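Local coordinates for protein pyruvate kinase (Pyrobaculum aerophilum, PDB 3QTG) that catalyses the last step of glycolysis, passing the phosphoryl group of phosphoenolpyruvate to ADP to yield pyruvate and ATP, at residues A[284-295]-A[316-327]; A[249-257]-A[269-277]. All coordinates share one frame; numbering follows the deposited sequence.

Contact 1 (A[284-295]-A[316-327]); sequences IAVATQLLDSMQ and VDSLWLTNETAS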
loop_
_atom_site.group_PDB
_atom_site.type_symbol
_atom_site.label_atom_id
_atom_site.label_comp_id
_atom_site.label_asym_id
_atom_site.label_seq_id
_atom_site.Cartn_x
_atom_site.Cartn_y
_atom_site.Cartn_z
ATOM N N ILE A 284 25.323 -5.733 10.544
ATOM C CA ILE A 284 25.210 -5.140 11.878
ATOM C C ILE A 284 25.361 -6.223 12.969
ATOM O O ILE A 284 24.762 -7.300 12.894
ATOM C CB ILE A 284 23.871 -4.332 12.034
ATOM C CG1 ILE A 284 23.596 -3.907 13.486
ATOM C CG2 ILE A 284 22.665 -5.081 11.418
ATOM C CD1 ILE A 284 24.299 -2.615 13.913
ATOM N N ALA A 285 26.182 -5.930 13.967
ATOM C CA ALA A 285 26.337 -6.799 15.130
ATOM C C ALA A 285 25.926 -6.088 16.414
ATOM O O ALA A 285 25.962 -4.860 16.511
ATOM C CB ALA A 285 27.798 -7.288 15.237
ATOM N N VAL A 286 25.488 -6.875 17.387
ATOM C CA VAL A 286 25.351 -6.390 18.754
ATOM C C VAL A 286 26.323 -7.199 19.626
ATOM O O VAL A 286 26.323 -8.429 19.586
ATOM C CB VAL A 286 23.895 -6.437 19.266
ATOM C CG1 VAL A 286 23.826 -6.060 20.738
ATOM C CG2 VAL A 286 22.992 -5.458 18.451
ATOM N N ALA A 287 27.167 -6.481 20.366
ATOM C CA ALA A 287 28.260 -7.046 21.164
ATOM C C ALA A 287 28.145 -6.666 22.645
ATOM O O ALA A 287 27.736 -5.546 22.963
ATOM C CB ALA A 287 29.613 -6.540 20.616
ATOM N N THR A 288 28.557 -7.595 23.519
ATOM C CA THR A 288 28.740 -7.403 24.977
ATOM C C THR A 288 27.409 -7.391 25.719
ATOM O O THR A 288 26.398 -6.915 25.176
ATOM C CB THR A 288 29.552 -6.118 25.348
ATOM O OG1 THR A 288 28.702 -4.970 25.280
ATOM C CG2 THR A 288 30.742 -5.907 24.447
ATOM N N GLN A 289 27.400 -7.911 26.952
ATOM C CA GLN A 289 26.219 -7.841 27.811
ATOM C C GLN A 289 25.020 -8.567 27.196
ATOM O O GLN A 289 23.882 -8.050 27.214
ATOM C CB GLN A 289 25.816 -6.377 28.066
ATOM C CG GLN A 289 26.906 -5.478 28.626
ATOM C CD GLN A 289 26.957 -5.504 30.121
ATOM O OE1 GLN A 289 25.942 -5.754 30.794
ATOM N NE2 GLN A 289 28.142 -5.241 30.673
ATOM N N LEU A 290 25.269 -9.739 26.625
ATOM C CA LEU A 290 24.176 -10.547 26.110
ATOM C C LEU A 290 23.805 -11.650 27.095
ATOM O O LEU A 290 22.629 -11.839 27.407
ATOM C CB LEU A 290 24.512 -11.095 24.713
ATOM C CG LEU A 290 24.608 -10.038 23.606
ATOM C CD1 LEU A 290 25.374 -10.577 22.434
ATOM C CD2 LEU A 290 23.233 -9.465 23.175
ATOM N N LEU A 291 24.817 -12.386 27.568
ATOM C CA LEU A 291 24.614 -13.500 28.495
ATOM C C LEU A 291 25.545 -13.330 29.687
ATOM O O LEU A 291 26.184 -14.276 30.161
ATOM C CB LEU A 291 24.823 -14.849 27.788
ATOM C CG LEU A 291 23.891 -15.172 26.605
ATOM C CD1 LEU A 291 24.327 -16.437 25.876
ATOM C CD2 LEU A 291 22.436 -15.304 27.065
ATOM N N ASP A 292 25.597 -12.098 30.175
ATOM C CA ASP A 292 26.564 -11.698 31.178
ATOM C C ASP A 292 26.544 -12.519 32.480
ATOM O O ASP A 292 27.606 -12.875 32.992
ATOM C CB ASP A 292 26.444 -10.205 31.467
ATOM C CG ASP A 292 27.794 -9.554 31.640
ATOM O OD1 ASP A 292 28.662 -9.730 30.743
ATOM O OD2 ASP A 292 27.990 -8.885 32.684
ATOM N N SER A 293 25.354 -12.835 32.998
ATOM C CA SER A 293 25.251 -13.633 34.220
ATOM C C SER A 293 25.956 -14.990 34.079
ATOM O O SER A 293 26.303 -15.629 35.078
ATOM C CB SER A 293 23.789 -13.839 34.626
ATOM O OG SER A 293 23.197 -14.861 33.844
ATOM N N MET A 294 26.191 -15.413 32.842
ATOM C CA MET A 294 26.735 -16.747 32.576
ATOM C C MET A 294 28.237 -16.895 32.839
ATOM O O MET A 294 28.787 -17.993 32.715
ATOM C CB MET A 294 26.377 -17.206 31.165
ATOM C CG MET A 294 24.904 -17.501 30.991
ATOM S SD MET A 294 24.598 -18.446 29.494
ATOM C CE MET A 294 25.143 -20.080 29.998
ATOM N N GLN A 295 28.889 -15.794 33.195
ATOM C CA GLN A 295 30.260 -15.832 33.701
ATOM C C GLN A 295 30.328 -16.664 34.993
ATOM O O GLN A 295 31.346 -17.310 35.266
ATOM C CB GLN A 295 30.793 -14.416 33.960
ATOM C CG GLN A 295 30.951 -13.569 32.711
ATOM C CD GLN A 295 31.531 -12.206 33.017
ATOM O OE1 GLN A 295 32.724 -12.080 33.289
ATOM N NE2 GLN A 295 30.693 -11.173 32.957
ATOM N N VAL A 316 19.472 -8.352 13.211
ATOM C CA VAL A 316 20.934 -8.176 13.176
ATOM C C VAL A 316 21.604 -9.376 12.500
ATOM O O VAL A 316 21.075 -10.499 12.572
ATOM C CB VAL A 316 21.535 -7.967 14.614
ATOM C CG1 VAL A 316 20.952 -6.711 15.255
ATOM C CG2 VAL A 316 21.288 -9.204 15.513
ATOM N N ASP A 317 22.756 -9.149 11.860
ATOM C CA ASP A 317 23.515 -10.231 11.223
ATOM C C ASP A 317 24.136 -11.177 12.246
ATOM O O ASP A 317 24.216 -12.380 12.000
ATOM C CB ASP A 317 24.682 -9.710 10.372
ATOM C CG ASP A 317 24.249 -8.871 9.198
ATOM O OD1 ASP A 317 24.373 -9.342 8.037
ATOM O OD2 ASP A 317 23.830 -7.726 9.432
ATOM N N SER A 318 24.649 -10.624 13.342
ATOM C CA SER A 318 25.364 -11.418 14.364
ATOM C C SER A 318 25.258 -10.883 15.803
ATOM O O SER A 318 24.938 -9.694 16.029
ATOM C CB SER A 318 26.835 -11.639 13.975
ATOM O OG SER A 318 27.496 -10.418 13.700
ATOM N N LEU A 319 25.520 -11.784 16.759
ATOM C CA LEU A 319 25.619 -11.472 18.189
ATOM C C LEU A 319 26.976 -11.956 18.691
ATOM O O LEU A 319 27.395 -13.080 18.400
ATOM C CB LEU A 319 24.480 -12.109 19.009
ATOM C CG LEU A 319 23.010 -11.776 18.634
ATOM C CD1 LEU A 319 22.037 -12.710 19.325
ATOM C CD2 LEU A 319 22.619 -10.336 18.944
ATOM N N TRP A 320 27.673 -11.089 19.423
ATOM C CA TRP A 320 29.044 -11.363 19.828
ATOM C C TRP A 320 29.098 -11.515 21.342
ATOM O O TRP A 320 28.808 -10.579 22.071
ATOM C CB TRP A 320 29.946 -10.196 19.415
ATOM C CG TRP A 320 30.075 -9.942 17.931
ATOM C CD1 TRP A 320 29.300 -10.455 16.919
ATOM C CD2 TRP A 320 31.047 -9.100 17.301
ATOM N NE1 TRP A 320 29.743 -9.991 15.704
ATOM C CE2 TRP A 320 30.820 -9.163 15.910
ATOM C CE3 TRP A 320 32.111 -8.317 17.778
ATOM C CZ2 TRP A 320 31.608 -8.452 14.984
ATOM C CZ3 TRP A 320 32.882 -7.607 16.858
ATOM C CH2 TRP A 320 32.621 -7.674 15.478
ATOM N N LEU A 321 29.461 -12.697 21.810
ATOM C CA LEU A 321 29.774 -12.896 23.223
ATOM C C LEU A 321 31.191 -12.435 23.509
ATOM O O LEU A 321 32.106 -12.681 22.714
ATOM C CB LEU A 321 29.620 -14.373 23.594
ATOM C CG LEU A 321 28.264 -15.042 23.323
ATOM C CD1 LEU A 321 28.234 -16.487 23.828
ATOM C CD2 LEU A 321 27.122 -14.232 23.927
ATOM N N THR A 322 31.380 -11.766 24.647
ATOM C CA THR A 322 32.705 -11.291 25.020
ATOM C C THR A 322 33.221 -12.001 26.276
ATOM O O THR A 322 33.760 -13.102 26.160
ATOM C CB THR A 322 32.778 -9.742 25.070
ATOM O OG1 THR A 322 31.720 -9.235 25.890
ATOM C CG2 THR A 322 32.603 -9.177 23.657
ATOM N N ASN A 323 33.042 -11.396 27.455
ATOM C CA ASN A 323 33.496 -11.980 28.734
ATOM C C ASN A 323 32.940 -13.353 29.021
ATOM O O ASN A 323 33.631 -14.191 29.629
ATOM C CB ASN A 323 33.110 -11.085 29.889
ATOM C CG ASN A 323 33.541 -9.657 29.686
ATOM O OD1 ASN A 323 32.701 -8.754 29.663
ATOM N ND2 ASN A 323 34.845 -9.437 29.532
ATOM N N GLU A 324 31.685 -13.560 28.599
ATOM C CA GLU A 324 30.933 -14.807 28.768
ATOM C C GLU A 324 31.727 -16.018 28.308
ATOM O O GLU A 324 31.552 -17.122 28.831
ATOM C CB GLU A 324 29.618 -14.776 27.953
ATOM C CG GLU A 324 28.652 -13.657 28.284
ATOM C CD GLU A 324 28.775 -12.439 27.379
ATOM O OE1 GLU A 324 29.902 -12.112 26.939
ATOM O OE2 GLU A 324 27.737 -11.789 27.115
ATOM N N THR A 325 32.568 -15.818 27.301
ATOM C CA THR A 325 33.389 -16.897 26.758
ATOM C C THR A 325 34.891 -16.677 26.998
ATOM O O THR A 325 35.642 -17.638 27.143
ATOM C CB THR A 325 33.105 -17.133 25.242
ATOM O OG1 THR A 325 33.476 -15.973 24.487
ATOM C CG2 THR A 325 31.610 -17.462 24.996
ATOM N N ALA A 326 35.314 -15.415 27.052
ATOM C CA ALA A 326 36.726 -15.075 27.174
ATOM C C ALA A 326 37.296 -15.455 28.551
ATOM O O ALA A 326 38.354 -16.084 28.635
ATOM C CB ALA A 326 36.956 -13.591 26.889
ATOM N N SER A 327 36.576 -15.096 29.614
ATOM C CA SER A 327 37.105 -15.172 30.978
ATOM C C SER A 327 36.164 -15.850 31.971
ATOM O O SER A 327 36.547 -16.102 33.114
ATOM C CB SER A 327 37.464 -13.764 31.469
ATOM O OG SER A 327 36.371 -12.871 31.313
HETATM O O HOH W 1 31.064 -18.081 31.341
#

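Contact 2 (A[249-257]-A[269-277]); sequences YVVVARGDL and VQRRIVHTS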
loop_
_atom_site.group_PDB
_atom_site.type_symbol
_atom_site.label_atom_id
_atom_site.label_comp_id
_atom_site.label_asym_id
_atom_site.label_seq_id
_atom_site.Cartn_x
_atom_site.Cartn_y
_atom_site.Cartn_z
ATOM N N TYR A 249 31.137 -3.063 8.269
ATOM C CA TYR A 249 30.368 -3.811 9.257
ATOM C C TYR A 249 30.210 -2.867 10.448
ATOM O O TYR A 249 31.153 -2.157 10.798
ATOM C CB TYR A 249 31.149 -5.051 9.676
ATOM C CG TYR A 249 30.310 -6.227 10.130
ATOM C CD1 TYR A 249 30.252 -7.397 9.356
ATOM C CD2 TYR A 249 29.582 -6.193 11.329
ATOM C CE1 TYR A 249 29.477 -8.492 9.746
ATOM C CE2 TYR A 249 28.804 -7.308 11.733
ATOM C CZ TYR A 249 28.764 -8.439 10.931
ATOM O OH TYR A 249 28.030 -9.538 11.303
ATOM N N VAL A 250 29.022 -2.843 11.048
ATOM C CA VAL A 250 28.739 -1.970 12.176
ATOM C C VAL A 250 28.538 -2.842 13.403
ATOM O O VAL A 250 28.006 -3.947 13.290
ATOM C CB VAL A 250 27.488 -1.048 11.936
ATOM C CG1 VAL A 250 27.229 -0.131 13.154
ATOM C CG2 VAL A 250 27.659 -0.202 10.652
ATOM N N VAL A 251 29.007 -2.356 14.557
ATOM C CA VAL A 251 28.921 -3.066 15.844
ATOM C C VAL A 251 28.356 -2.144 16.935
ATOM O O VAL A 251 28.902 -1.064 17.179
ATOM C CB VAL A 251 30.309 -3.602 16.273
ATOM C CG1 VAL A 251 30.199 -4.554 17.471
ATOM C CG2 VAL A 251 30.990 -4.318 15.114
ATOM N N VAL A 252 27.242 -2.546 17.549
ATOM C CA VAL A 252 26.729 -1.892 18.754
ATOM C C VAL A 252 27.504 -2.457 19.967
ATOM O O VAL A 252 27.331 -3.618 20.359
ATOM C CB VAL A 252 25.183 -2.100 18.946
ATOM C CG1 VAL A 252 24.663 -1.396 20.223
ATOM C CG2 VAL A 252 24.411 -1.630 17.736
ATOM N N ALA A 253 28.402 -1.638 20.511
ATOM C CA ALA A 253 29.235 -2.047 21.651
ATOM C C ALA A 253 28.526 -1.556 22.900
ATOM O O ALA A 253 28.701 -0.410 23.326
ATOM C CB ALA A 253 30.685 -1.477 21.531
ATOM N N ARG A 254 27.672 -2.433 23.440
ATOM C CA ARG A 254 26.747 -2.115 24.538
ATOM C C ARG A 254 27.435 -1.684 25.820
ATOM O O ARG A 254 27.031 -0.697 26.438
ATOM C CB ARG A 254 25.889 -3.325 24.874
ATOM C CG ARG A 254 24.799 -3.664 23.877
ATOM C CD ARG A 254 24.124 -4.899 24.400
ATOM N NE ARG A 254 22.745 -4.926 24.008
ATOM C CZ ARG A 254 21.856 -5.765 24.513
ATOM N NH1 ARG A 254 22.223 -6.638 25.442
ATOM N NH2 ARG A 254 20.614 -5.727 24.077
ATOM N N GLY A 255 28.444 -2.450 26.242
ATOM C CA GLY A 255 29.194 -2.117 27.452
ATOM C C GLY A 255 29.717 -0.690 27.392
ATOM O O GLY A 255 29.464 0.110 28.285
ATOM N N ASP A 256 30.396 -0.349 26.310
ATOM C CA ASP A 256 30.960 0.984 26.151
ATOM C C ASP A 256 29.941 2.110 26.034
ATOM O O ASP A 256 30.129 3.196 26.602
ATOM C CB ASP A 256 31.917 0.975 24.969
ATOM C CG ASP A 256 33.160 0.111 25.246
ATOM O OD1 ASP A 256 33.742 0.270 26.352
ATOM O OD2 ASP A 256 33.547 -0.731 24.384
ATOM N N LEU A 257 28.862 1.852 25.302
ATOM C CA LEU A 257 27.823 2.849 25.076
ATOM C C LEU A 257 27.036 3.113 26.358
ATOM O O LEU A 257 26.534 4.219 26.578
ATOM C CB LEU A 257 26.897 2.354 23.958
ATOM C CG LEU A 257 26.281 3.222 22.866
ATOM C CD1 LEU A 257 27.129 4.389 22.372
ATOM C CD2 LEU A 257 25.922 2.260 21.724
ATOM N N VAL A 269 18.896 3.781 21.580
ATOM C CA VAL A 269 20.139 3.997 20.849
ATOM C C VAL A 269 20.524 2.737 20.052
ATOM O O VAL A 269 20.857 2.838 18.885
ATOM C CB VAL A 269 21.305 4.500 21.795
ATOM C CG1 VAL A 269 22.640 4.445 21.106
ATOM C CG2 VAL A 269 21.037 5.916 22.289
ATOM N N GLN A 270 20.454 1.559 20.681
ATOM C CA GLN A 270 20.624 0.288 19.986
ATOM C C GLN A 270 19.694 0.193 18.773
ATOM O O GLN A 270 20.119 -0.158 17.671
ATOM C CB GLN A 270 20.347 -0.888 20.926
ATOM C CG GLN A 270 20.436 -2.246 20.219
ATOM C CD GLN A 270 20.321 -3.434 21.169
ATOM O OE1 GLN A 270 20.854 -3.414 22.289
ATOM N NE2 GLN A 270 19.624 -4.472 20.731
ATOM N N ARG A 271 18.417 0.498 18.984
ATOM C CA ARG A 271 17.454 0.432 17.895
ATOM C C ARG A 271 17.853 1.374 16.764
ATOM O O ARG A 271 17.834 0.982 15.605
ATOM C CB ARG A 271 16.044 0.742 18.415
ATOM C CG ARG A 271 14.967 0.526 17.421
ATOM C CD ARG A 271 13.639 1.084 17.935
ATOM N NE ARG A 271 13.009 0.199 18.905
ATOM C CZ ARG A 271 11.774 0.370 19.370
ATOM N NH1 ARG A 271 11.042 1.397 18.957
ATOM N NH2 ARG A 271 11.266 -0.490 20.243
ATOM N N ARG A 272 18.240 2.603 17.098
ATOM C CA ARG A 272 18.634 3.565 16.072
ATOM C C ARG A 272 19.893 3.138 15.278
ATOM O O ARG A 272 19.946 3.323 14.059
ATOM C CB ARG A 272 18.753 4.995 16.642
ATOM C CG ARG A 272 19.515 5.977 15.725
ATOM C CD ARG A 272 19.154 7.481 15.975
ATOM N NE ARG A 272 19.867 8.059 17.126
ATOM C CZ ARG A 272 19.383 8.133 18.373
ATOM N NH1 ARG A 272 18.170 7.659 18.662
ATOM N NH2 ARG A 272 20.121 8.678 19.337
ATOM N N ILE A 273 20.885 2.556 15.951
ATOM C CA ILE A 273 22.063 2.035 15.241
ATOM C C ILE A 273 21.698 0.906 14.265
ATOM O O ILE A 273 22.179 0.871 13.116
ATOM C CB ILE A 273 23.199 1.553 16.191
ATOM C CG1 ILE A 273 23.743 2.715 17.055
ATOM C CG2 ILE A 273 24.321 0.935 15.351
ATOM C CD1 ILE A 273 24.371 2.307 18.398
ATOM N N VAL A 274 20.864 -0.022 14.747
ATOM C CA VAL A 274 20.406 -1.180 13.966
ATOM C C VAL A 274 19.538 -0.749 12.764
ATOM O O VAL A 274 19.813 -1.153 11.642
ATOM C CB VAL A 274 19.655 -2.219 14.836
ATOM C CG1 VAL A 274 19.090 -3.364 13.963
ATOM C CG2 VAL A 274 20.585 -2.792 15.919
ATOM N N HIS A 275 18.539 0.095 13.000
ATOM C CA HIS A 275 17.728 0.674 11.918
ATOM C C HIS A 275 18.586 1.384 10.845
ATOM O O HIS A 275 18.427 1.160 9.657
ATOM C CB HIS A 275 16.661 1.601 12.510
ATOM C CG HIS A 275 15.514 0.862 13.147
ATOM N ND1 HIS A 275 15.570 -0.488 13.453
ATOM C CD2 HIS A 275 14.285 1.286 13.541
ATOM C CE1 HIS A 275 14.426 -0.858 14.004
ATOM N NE2 HIS A 275 13.629 0.199 14.071
ATOM N N THR A 276 19.538 2.198 11.276
ATOM C CA THR A 276 20.415 2.892 10.349
ATOM C C THR A 276 21.299 1.969 9.510
ATOM O O THR A 276 21.441 2.182 8.291
ATOM C CB THR A 276 21.218 3.964 11.093
ATOM O OG1 THR A 276 20.285 4.833 11.737
ATOM C CG2 THR A 276 22.095 4.772 10.152
ATOM N N SER A 277 21.853 0.935 10.133
ATOM C CA SER A 277 22.701 -0.019 9.417
ATOM C C SER A 277 21.924 -0.817 8.378
ATOM O O SER A 277 22.420 -1.003 7.284
ATOM C CB SER A 277 23.434 -0.991 10.366
ATOM O OG SER A 277 24.211 -0.292 11.315
#

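Contact 1 (A[284-295]-A[316-327])
Glu-324 and the turn around Leu-291 illustrate how a carboxylate can stitch together loops beyond a pair of barrel strands. From CB, which only brushes Leu-291 O, the chain runs on so that Glu-324 CG passes 3.2 Å from Leu-291 O and alongside the CB of Leu-291. A bend there (chi2 96°) turns the carboxylate toward the N-H groups of Leu-290 and Leu-291. OE2 then accepts both: Leu-291 N lies 3.0 Å from Glu-324 OE2 on its anti lone pair, and Leu-290 N, 3.2 Å from the same OE2, meets it nearly in line with the C-O bond. Glu-324 OE1 accepts Thr-322 N at 2.7 Å, on the syn side but 31° out of the carboxylate plane.

Upstream, strands 284-287 and 318-321 are the parallel neighbours of a beta-alpha-beta unit of the TIM barrel, crossed over by helix 302-313 and joined by backbone bonds such as Trp-320 N to Val-286 O (3.0 Å). Ala-285 CB sits 3.3 Å above the plane of the Trp-320 indole, a CH-pi contact over the five-membered ring, while Trp-320 NE1 donates to Ser-318 OG, itself a partner of Tyr-249. On the opposite face, Val-286 and Leu-319 turn to the crossover helix.

Three amide donors thus hold the buried carboxylate and fix its rotation. They would probably stabilise its negative charge, whereas Asp-292 OD1, 4.3 Å from Glu-324 OE2, would probably oppose it.

Contact 2 (A[249-257]-A[269-277])
Ile-273 meets three residues of segment 249-257 and shows how one branched side chain can serve a strand and the turn after it. Its two branches part at CB. Ile-273 CG2 enters between the strand valines, 3.5 Å from Val-252 CG2 and 3.8 Å from Val-250 CG1. The other branch carries CD1 to Leu-257, where Ile-273 CD1 and Leu-257 CD2 meet tip to tip at 3.7 Å. Leu-257 CD2 also reaches Val-269 CG1, one turn earlier on the helix, at 4.0 Å.

Both valines hold CG1 anti to the backbone N (chi1 -180°), yet although they share a rotamer, Val-252 offers CG2 to Ile-273 and Val-250 its CG1. Beside Val-250 CB lies Ser-277 OG, 3.4 Å away; this hydroxyl is satisfied within its own helix, donating to Ile-273 O.

The polar end of the interface depends on two extended chains. Gln-270 leaves the helix with CG anti to its backbone N (chi1 177°) and stretches to Arg-254, whose guanidinium grips it side-on: NE lies 3.0 Å and NH2 2.9 Å from the single acceptor Gln-270 OE1. That oxygen lies in the guanidinium plane, although the amide is turned 43° from it, and only the NH2 donor falls in the carbonyl plane, on a lone pair. NH2 also forms a salt bridge with Asp-307, while Gln-270 NE2 bonds Thr-311 OG1. Replacing Arg-254 with an alanine would probably leave Gln-270 OE1 without its two donors and Asp-307 without this salt-bridge partner.

Strand 249-253 and the helical segment 269-277, nearly antiparallel with axes 9.1 Å apart, belong to a beta-alpha unit of the TIM barrel, whose outer helices cover the strands.

Overall arrangement
Contacts 1 and 2 follow one another along the chain, their centres 14 Å apart, and adjoin in the same barrel, where strands 249-253 and 284-287 are neighbours. Contact 2 packs the outer face of one strand under a helix; contact 1 pairs the next two strands edge to edge. Two probable hydrogen bonds join them: Ser-318 OG to Tyr-249 OH at 2.6 Å, and, beyond the C-terminal ends of the strands, Thr-288 OG1 to Gly-255 N at 2.7 Å. The second lies at the probable active site: by analogy with relatives, Thr-288 and Gly-255 bind substrate, and Asp-256 binds both substrate and magnesium.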